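Local coordinates for protein ricin B lectin (Clostridium thermocellum, PDB 3VSF) that works as an exo-beta-1,3-galactanase, pairing a family 43 glycoside hydrolase module with a beta-trefoil carbohydrate-binding module, at residues Q145-V150 against I163-P168; W134-N139 against M183-N188. All blocks are in the same frame, centred on the assembly; numbering follows the deposited sequence.

Contact 1. Residues Q145-V150 against I163-P168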
ATOM      1  N   GLN A 145       6.223 -20.029  20.858  1.00 72.21           N
ATOM      2  CA  GLN A 145       5.262 -20.871  20.155  1.00 70.49           C
ATOM      3  C   GLN A 145       4.855 -20.244  18.827  1.00 79.51           C
ATOM      4  O   GLN A 145       3.737 -19.746  18.681  1.00 80.84           O
ATOM      5  CB  GLN A 145       4.024 -21.108  21.021  1.00 73.13           C
ATOM      6  CG  GLN A 145       4.324 -21.674  22.399  1.00 75.83           C
ATOM      7  CD  GLN A 145       4.907 -23.073  22.347  1.00 77.48           C
ATOM      8  OE1 GLN A 145       4.640 -23.836  21.419  1.00 74.13           O
ATOM      9  NE2 GLN A 145       5.712 -23.415  23.346  1.00 77.61           N
ATOM     10  N   ALA A 146       5.766 -20.265  17.860  1.00 78.62           N
ATOM     11  CA  ALA A 146       5.480 -19.727  16.536  1.00 70.78           C
ATOM     12  C   ALA A 146       4.603 -20.698  15.758  1.00 70.20           C
ATOM     13  O   ALA A 146       5.100 -21.504  14.972  1.00 72.52           O
ATOM     14  CB  ALA A 146       6.769 -19.457  15.785  1.00 73.39           C
ATOM     15  N   ARG A 147       3.297 -20.620  15.982  1.00 67.95           N
ATOM     16  CA  ARG A 147       2.364 -21.555  15.365  1.00 70.83           C
ATOM     17  C   ARG A 147       1.213 -20.835  14.671  1.00 69.75           C
ATOM     18  O   ARG A 147       0.892 -19.692  14.995  1.00 69.16           O
ATOM     19  CB  ARG A 147       1.816 -22.525  16.413  1.00 74.72           C
ATOM     20  CG  ARG A 147       1.059 -21.845  17.542  1.00 73.87           C
ATOM     21  CD  ARG A 147       0.431 -22.850  18.494  1.00 73.77           C
ATOM     22  NE  ARG A 147       1.420 -23.575  19.285  1.00 75.09           N
ATOM     23  CZ  ARG A 147       1.145 -24.203  20.425  1.00 76.16           C
ATOM     24  NH1 ARG A 147      -0.088 -24.185  20.914  1.00 72.14           N
ATOM     25  NH2 ARG A 147       2.103 -24.841  21.082  1.00 73.57           N
ATOM     26  N   ALA A 148       0.600 -21.517  13.709  1.00 69.11           N
ATOM     27  CA  ALA A 148      -0.570 -20.991  13.021  1.00 66.94           C
ATOM     28  C   ALA A 148      -1.837 -21.505  13.688  1.00 71.09           C
ATOM     29  O   ALA A 148      -1.817 -22.525  14.376  1.00 71.97           O
ATOM     30  CB  ALA A 148      -0.544 -21.390  11.555  1.00 64.41           C
ATOM     31  N   ALA A 149      -2.940 -20.791  13.491  1.00 70.04           N
ATOM     32  CA  ALA A 149      -4.224 -21.200  14.046  1.00 68.73           C
ATOM     33  C   ALA A 149      -5.297 -21.165  12.965  1.00 70.79           C
ATOM     34  O   ALA A 149      -5.197 -20.400  12.008  1.00 71.74           O
ATOM     35  CB  ALA A 149      -4.608 -20.309  15.214  1.00 69.41           C
ATOM     36  N   VAL A 150      -6.321 -21.998  13.120  1.00 71.43           N
ATOM     37  CA  VAL A 150      -7.362 -22.112  12.108  1.00 71.38           C
ATOM     38  C   VAL A 150      -8.763 -22.046  12.710  1.00 71.52           C
ATOM     39  O   VAL A 150      -8.983 -22.453  13.849  1.00 73.93           O
ATOM     40  CB  VAL A 150      -7.223 -23.424  11.308  1.00 75.66           C
ATOM     41  CG1 VAL A 150      -8.163 -23.422  10.114  1.00 75.59           C
ATOM     42  CG2 VAL A 150      -5.786 -23.618  10.853  1.00 72.52           C
ATOM     43  N   ILE A 163     -10.546 -24.119  15.667  1.00 73.49           N
ATOM     44  CA  ILE A 163     -10.179 -25.518  15.480  1.00 71.88           C
ATOM     45  C   ILE A 163      -8.984 -25.905  16.344  1.00 74.91           C
ATOM     46  O   ILE A 163      -9.133 -26.594  17.352  1.00 82.39           O
ATOM     47  CB  ILE A 163      -9.856 -25.827  14.007  1.00 72.35           C
ATOM     48  CG1 ILE A 163     -11.062 -25.518  13.118  1.00 74.83           C
ATOM     49  CG2 ILE A 163      -9.444 -27.280  13.845  1.00 73.26           C
ATOM     50  CD1 ILE A 163     -10.853 -25.886  11.664  1.00 75.23           C
ATOM     51  N   ARG A 164      -7.799 -25.455  15.945  1.00 73.04           N
ATOM     52  CA  ARG A 164      -6.572 -25.817  16.641  1.00 74.16           C
ATOM     53  C   ARG A 164      -5.423 -24.890  16.268  1.00 75.36           C
ATOM     54  O   ARG A 164      -5.499 -24.149  15.288  1.00 75.05           O
ATOM     55  CB  ARG A 164      -6.183 -27.256  16.307  1.00 72.71           C
ATOM     56  CG  ARG A 164      -6.138 -27.528  14.813  1.00 77.00           C
ATOM     57  CD  ARG A 164      -4.966 -28.410  14.428  1.00 77.48           C
ATOM     58  NE  ARG A 164      -4.858 -28.548  12.978  1.00 78.80           N
ATOM     59  CZ  ARG A 164      -3.842 -29.135  12.355  1.00 82.58           C
ATOM     60  NH1 ARG A 164      -2.837 -29.644  13.055  1.00 79.72           N
ATOM     61  NH2 ARG A 164      -3.832 -29.212  11.031  1.00 81.35           N
ATOM     62  N   SER A 165      -4.357 -24.939  17.059  1.00 73.08           N
ATOM     63  CA  SER A 165      -3.132 -24.214  16.753  1.00 70.80           C
ATOM     64  C   SER A 165      -1.991 -25.216  16.626  1.00 72.53           C
ATOM     65  O   SER A 165      -1.960 -26.219  17.338  1.00 77.43           O
ATOM     66  CB  SER A 165      -2.827 -23.186  17.843  1.00 72.26           C
ATOM     67  OG  SER A 165      -2.687 -23.806  19.108  1.00 73.70           O
ATOM     68  N   PHE A 166      -1.059 -24.950  15.718  1.00 72.99           N
ATOM     69  CA  PHE A 166      -0.013 -25.918  15.418  1.00 73.83           C
ATOM     70  C   PHE A 166       1.117 -25.313  14.599  1.00 74.69           C
ATOM     71  O   PHE A 166       0.934 -24.312  13.907  1.00 73.03           O
ATOM     72  CB  PHE A 166      -0.608 -27.093  14.643  1.00 75.10           C
ATOM     73  CG  PHE A 166      -1.096 -26.722  13.271  1.00 76.21           C
ATOM     74  CD1 PHE A 166      -0.328 -26.991  12.151  1.00 76.78           C
ATOM     75  CD2 PHE A 166      -2.316 -26.087  13.103  1.00 74.25           C
ATOM     76  CE1 PHE A 166      -0.772 -26.645  10.886  1.00 77.03           C
ATOM     77  CE2 PHE A 166      -2.766 -25.738  11.843  1.00 72.72           C
ATOM     78  CZ  PHE A 166      -1.991 -26.017  10.735  1.00 74.59           C
ATOM     79  N   ARG A 167       2.288 -25.936  14.679  1.00 74.83           N
ATOM     80  CA  ARG A 167       3.402 -25.588  13.809  1.00 76.25           C
ATOM     81  C   ARG A 167       3.377 -26.516  12.601  1.00 77.18           C
ATOM     82  O   ARG A 167       3.478 -27.734  12.749  1.00 79.80           O
ATOM     83  CB  ARG A 167       4.728 -25.716  14.560  1.00 75.69           C
ATOM     84  CG  ARG A 167       4.850 -24.773  15.747  1.00 75.85           C
ATOM     85  CD  ARG A 167       5.918 -25.237  16.723  1.00 77.56           C
ATOM     86  NE  ARG A 167       7.271 -25.076  16.199  1.00 75.74           N
ATOM     87  CZ  ARG A 167       8.076 -24.063  16.507  1.00 71.70           C
ATOM     88  NH1 ARG A 167       7.662 -23.114  17.338  1.00 68.63           N
ATOM     89  NH2 ARG A 167       9.293 -24.001  15.989  1.00 71.15           N
ATOM     90  N   PRO A 168       3.229 -25.942  11.400  1.00 75.66           N
ATOM     91  CA  PRO A 168       3.109 -26.715  10.161  1.00 76.21           C
ATOM     92  C   PRO A 168       4.108 -27.863  10.094  1.00 76.63           C
ATOM     93  O   PRO A 168       5.248 -27.715  10.535  1.00 77.16           O
ATOM     94  CB  PRO A 168       3.427 -25.680   9.082  1.00 75.87           C
ATOM     95  CG  PRO A 168       2.955 -24.396   9.667  1.00 74.81           C
ATOM     96  CD  PRO A 168       3.226 -24.490  11.146  1.00 75.00           C
TER

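Contact 2. Residues W134-N139 against M183-N188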
ATOM      1  N   TRP A 134      -7.372 -18.122   8.965  1.00 69.46           N
ATOM      2  CA  TRP A 134      -6.045 -18.420   9.489  1.00 67.96           C
ATOM      3  C   TRP A 134      -5.500 -17.233  10.274  1.00 67.85           C
ATOM      4  O   TRP A 134      -6.014 -16.120  10.162  1.00 69.26           O
ATOM      5  CB  TRP A 134      -5.091 -18.790   8.356  1.00 66.08           C
ATOM      6  CG  TRP A 134      -5.412 -20.105   7.722  1.00 68.55           C
ATOM      7  CD1 TRP A 134      -6.413 -20.363   6.831  1.00 68.10           C
ATOM      8  CD2 TRP A 134      -4.730 -21.347   7.931  1.00 70.07           C
ATOM      9  NE1 TRP A 134      -6.395 -21.690   6.472  1.00 72.45           N
ATOM     10  CE2 TRP A 134      -5.370 -22.316   7.134  1.00 71.40           C
ATOM     11  CE3 TRP A 134      -3.638 -21.734   8.714  1.00 68.79           C
ATOM     12  CZ2 TRP A 134      -4.957 -23.644   7.098  1.00 70.89           C
ATOM     13  CZ3 TRP A 134      -3.228 -23.054   8.676  1.00 70.16           C
ATOM     14  CH2 TRP A 134      -3.886 -23.994   7.874  1.00 71.39           C
ATOM     15  N   MET A 135      -4.458 -17.471  11.066  1.00 65.93           N
ATOM     16  CA  MET A 135      -3.888 -16.421  11.902  1.00 66.11           C
ATOM     17  C   MET A 135      -2.565 -16.847  12.535  1.00 67.64           C
ATOM     18  O   MET A 135      -2.053 -17.931  12.261  1.00 68.91           O
ATOM     19  CB  MET A 135      -4.881 -16.022  12.995  1.00 69.33           C
ATOM     20  CG  MET A 135      -5.087 -17.087  14.060  1.00 71.76           C
ATOM     21  SD  MET A 135      -6.803 -17.234  14.593  1.00 73.03           S
ATOM     22  CE  MET A 135      -7.548 -17.964  13.138  1.00 69.71           C
ATOM     23  N   HIS A 136      -2.021 -15.978  13.381  1.00 66.90           N
ATOM     24  CA  HIS A 136      -0.776 -16.253  14.086  1.00 67.41           C
ATOM     25  C   HIS A 136      -1.046 -16.342  15.584  1.00 73.17           C
ATOM     26  O   HIS A 136      -1.649 -15.439  16.166  1.00 74.19           O
ATOM     27  CB  HIS A 136       0.248 -15.153  13.797  1.00 68.06           C
ATOM     28  CG  HIS A 136       1.537 -15.314  14.541  1.00 70.45           C
ATOM     29  ND1 HIS A 136       2.376 -14.254  14.813  1.00 68.85           N
ATOM     30  CD2 HIS A 136       2.135 -16.409  15.067  1.00 72.29           C
ATOM     31  CE1 HIS A 136       3.432 -14.688  15.476  1.00 70.71           C
ATOM     32  NE2 HIS A 136       3.311 -15.992  15.643  1.00 71.97           N
ATOM     33  N   TRP A 137      -0.600 -17.429  16.206  1.00 72.00           N
ATOM     34  CA  TRP A 137      -0.874 -17.660  17.622  1.00 69.33           C
ATOM     35  C   TRP A 137       0.393 -17.629  18.472  1.00 69.35           C
ATOM     36  O   TRP A 137       1.434 -18.152  18.073  1.00 69.15           O
ATOM     37  CB  TRP A 137      -1.600 -18.995  17.813  1.00 72.43           C
ATOM     38  CG  TRP A 137      -2.130 -19.200  19.201  1.00 74.39           C
ATOM     39  CD1 TRP A 137      -3.371 -18.869  19.661  1.00 74.88           C
ATOM     40  CD2 TRP A 137      -1.437 -19.787  20.309  1.00 71.25           C
ATOM     41  NE1 TRP A 137      -3.493 -19.211  20.986  1.00 73.15           N
ATOM     42  CE2 TRP A 137      -2.320 -19.777  21.407  1.00 72.82           C
ATOM     43  CE3 TRP A 137      -0.155 -20.318  20.480  1.00 73.63           C
ATOM     44  CZ2 TRP A 137      -1.961 -20.277  22.657  1.00 74.06           C
ATOM     45  CZ3 TRP A 137       0.198 -20.815  21.722  1.00 75.42           C
ATOM     46  CH2 TRP A 137      -0.702 -20.791  22.794  1.00 74.59           C
ATOM     47  N   GLU A 138       0.294 -17.013  19.647  1.00 69.82           N
ATOM     48  CA  GLU A 138       1.404 -16.956  20.592  1.00 73.67           C
ATOM     49  C   GLU A 138       0.912 -17.123  22.028  1.00 74.31           C
ATOM     50  O   GLU A 138      -0.282 -17.010  22.301  1.00 73.58           O
ATOM     51  CB  GLU A 138       2.182 -15.647  20.444  1.00 74.72           C
ATOM     52  CG  GLU A 138       2.980 -15.539  19.152  1.00 73.10           C
ATOM     53  CD  GLU A 138       4.092 -16.568  19.061  1.00 75.07           C
ATOM     54  OE1 GLU A 138       4.706 -16.687  17.979  1.00 74.59           O
ATOM     55  OE2 GLU A 138       4.359 -17.255  20.070  1.00 77.14           O
ATOM     56  N   ASN A 139       1.840 -17.389  22.943  1.00 72.30           N
ATOM     57  CA  ASN A 139       1.496 -17.665  24.336  1.00 75.42           C
ATOM     58  C   ASN A 139       0.832 -16.506  25.073  1.00 77.35           C
ATOM     59  O   ASN A 139      -0.075 -16.712  25.875  1.00 78.18           O
ATOM     60  CB  ASN A 139       2.733 -18.119  25.115  1.00 75.72           C
ATOM     61  CG  ASN A 139       3.129 -19.544  24.800  1.00 79.20           C
ATOM     62  OD1 ASN A 139       2.294 -20.360  24.408  1.00 81.92           O
ATOM     63  ND2 ASN A 139       4.408 -19.855  24.974  1.00 76.88           N
ATOM     64  N   MET A 183       8.408 -23.048  12.289  1.00 69.64           N
ATOM     65  CA  MET A 183       7.924 -21.836  12.937  1.00 69.83           C
ATOM     66  C   MET A 183       6.979 -21.099  11.994  1.00 67.77           C
ATOM     67  O   MET A 183       7.135 -21.160  10.775  1.00 66.21           O
ATOM     68  CB  MET A 183       9.088 -20.927  13.336  1.00 71.07           C
ATOM     69  CG  MET A 183      10.073 -21.564  14.305  1.00 71.55           C
ATOM     70  SD  MET A 183      11.296 -20.405  14.947  1.00 75.88           S
ATOM     71  CE  MET A 183      10.256 -19.315  15.915  1.00 69.82           C
ATOM     72  N   SER A 184       5.996 -20.409  12.561  1.00 65.99           N
ATOM     73  CA  SER A 184       5.006 -19.700  11.760  1.00 66.53           C
ATOM     74  C   SER A 184       4.518 -18.441  12.467  1.00 70.18           C
ATOM     75  O   SER A 184       3.658 -18.506  13.346  1.00 68.19           O
ATOM     76  CB  SER A 184       3.822 -20.615  11.443  1.00 64.24           C
ATOM     77  OG  SER A 184       2.799 -19.913  10.760  1.00 61.08           O
ATOM     78  N   ARG A 185       5.073 -17.296  12.078  1.00 70.89           N
ATOM     79  CA  ARG A 185       4.668 -16.018  12.658  1.00 70.96           C
ATOM     80  C   ARG A 185       3.798 -15.216  11.693  1.00 69.37           C
ATOM     81  O   ARG A 185       2.664 -15.602  11.411  1.00 68.47           O
ATOM     82  CB  ARG A 185       5.891 -15.209  13.097  1.00 71.44           C
ATOM     83  CG  ARG A 185       6.659 -15.842  14.248  1.00 72.30           C
ATOM     84  CD  ARG A 185       7.476 -14.810  15.007  1.00 76.47           C
ATOM     85  NE  ARG A 185       7.992 -15.340  16.266  1.00 72.04           N
ATOM     86  CZ  ARG A 185       9.237 -15.767  16.447  1.00 72.81           C
ATOM     87  NH1 ARG A 185      10.106 -15.725  15.445  1.00 74.50           N
ATOM     88  NH2 ARG A 185       9.616 -16.234  17.628  1.00 71.17           N
ATOM     89  N   ASP A 186       4.323 -14.098  11.199  1.00 70.36           N
ATOM     90  CA  ASP A 186       3.590 -13.275  10.241  1.00 67.03           C
ATOM     91  C   ASP A 186       3.115 -14.129   9.073  1.00 64.46           C
ATOM     92  O   ASP A 186       3.906 -14.834   8.449  1.00 65.58           O
ATOM     93  CB  ASP A 186       4.458 -12.118   9.742  1.00 71.31           C
ATOM     94  CG  ASP A 186       4.686 -11.060  10.805  1.00 74.01           C
ATOM     95  OD1 ASP A 186       4.604 -11.395  12.006  1.00 72.97           O
ATOM     96  OD2 ASP A 186       4.946  -9.893  10.439  1.00 69.26           O
ATOM     97  N   CYS A 187       1.819 -14.065   8.781  1.00 63.00           N
ATOM     98  CA  CYS A 187       1.222 -14.959   7.797  1.00 65.10           C
ATOM     99  C   CYS A 187       0.236 -14.258   6.868  1.00 68.36           C
ATOM    100  O   CYS A 187      -0.040 -13.067   7.014  1.00 69.62           O
ATOM    101  CB  CYS A 187       0.512 -16.111   8.504  1.00 64.55           C
ATOM    102  SG  CYS A 187      -0.871 -15.580   9.538  1.00 67.29           S
ATOM    103  N   ASN A 188      -0.295 -15.018   5.914  1.00 67.95           N
ATOM    104  CA  ASN A 188      -1.299 -14.522   4.982  1.00 68.00           C
ATOM    105  C   ASN A 188      -1.849 -15.662   4.129  1.00 66.98           C
ATOM    106  O   ASN A 188      -1.198 -16.694   3.972  1.00 66.46           O
ATOM    107  CB  ASN A 188      -0.712 -13.427   4.091  1.00 67.33           C
ATOM    108  CG  ASN A 188      -1.743 -12.393   3.682  1.00 69.84           C
ATOM    109  OD1 ASN A 188      -2.932 -12.693   3.574  1.00 69.81           O
ATOM    110  ND2 ASN A 188      -1.292 -11.163   3.461  1.00 68.14           N
TER

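Contact 1. Residues Q145-V150 against I163-P168
A148 and F166 pair as an antiparallel hydrogen-bonded couple, and their backbone bonds, A148 N to F166 O at 2.8 Å and F166 N to A148 O at 2.9 Å, fix the register of strands 147-150 and 163-166. Next along, A149 faces S165 as a non-hydrogen-bonded pair. On the A148 side of the sheet lies the tightly packed part: CG2 of V150 comes in at the edge of the F166 ring, in its plane, 3.8 Å from CE2. The ring reaches it because F166 CG sits between the backbone N and the carbonyl carbon (chi1 67°). W134, on strand 131-138 beyond 147-153, and I221 also touch F166, while the R164 guanidinium lies over one ring face. The other side is looser and more polar. R147 bends at chi3 and gives NH1 to S165 OG, 3.2 Å away and 21° out of the guanidinium plane; both residues are partly exposed. Toward the hairpin turn, off that polar face, I163 bonds through N to V150 O, and its CD1 meets V150 CG1 at 4.0 Å. The pairing is that of the outer two strands of a four-stranded antiparallel blade in the five-bladed beta-propeller of family 43.

Contact 2. Residues W134-N139 against M183-N188
H136 lays its imidazole flat on the backbone of R185: R185 CA stands 3.3 Å from the ring centroid, 12° off the ring normal, a CH-pi contact over the face. CG anti to the backbone N (chi1 177°) carries the ring across to the other segment. R185 CB and CG continue alongside, CB 3.5 Å from H136 CE1, and the two side chains lie side by side, pointing the same way. Farther along, C187 SG rests against the backbone of M135, 3.7 Å from its C. The junction is between blades of the propeller: 134-138 belongs to the second strand of one four-stranded sheet, and 187-188 starts the first strand of the next. Around this first layer, E138 holds the imidazole, its OE1 accepting from H136 NE2 at 2.8 Å on the anti side, 24° out of the carboxylate plane. The same OE1 has a long salt bridge to R185 NE, 3.9 Å. Further out, Y143 O takes a hydrogen bond from R185 NH2, E118 makes a weak one with H136 ND1, and S201 OG bonds S184 OG. R119 forms a salt bridge with D186, while F199 and S201 of C187's own blade pack against it.

From the N terminus, the chain first lays down 134-139, then turns back into 145-150, the next strand of the same blade, where R147 O is joined to W137 N by a probable backbone hydrogen bond. Contact 1 closes the short 12-residue excursion 151-162 as the chain returns along 163-168 to complete the blade. It then passes the short strands 175-176 and 179-180 before 183-188 comes back to the first segment, so contact 2 closes the longer loop 140-182 with all of contact 1 lying within it. A probable bond from S184 N to A146 O ties the two contacts directly, joining the turn before strand 147-153 to the loop that leads into the next blade.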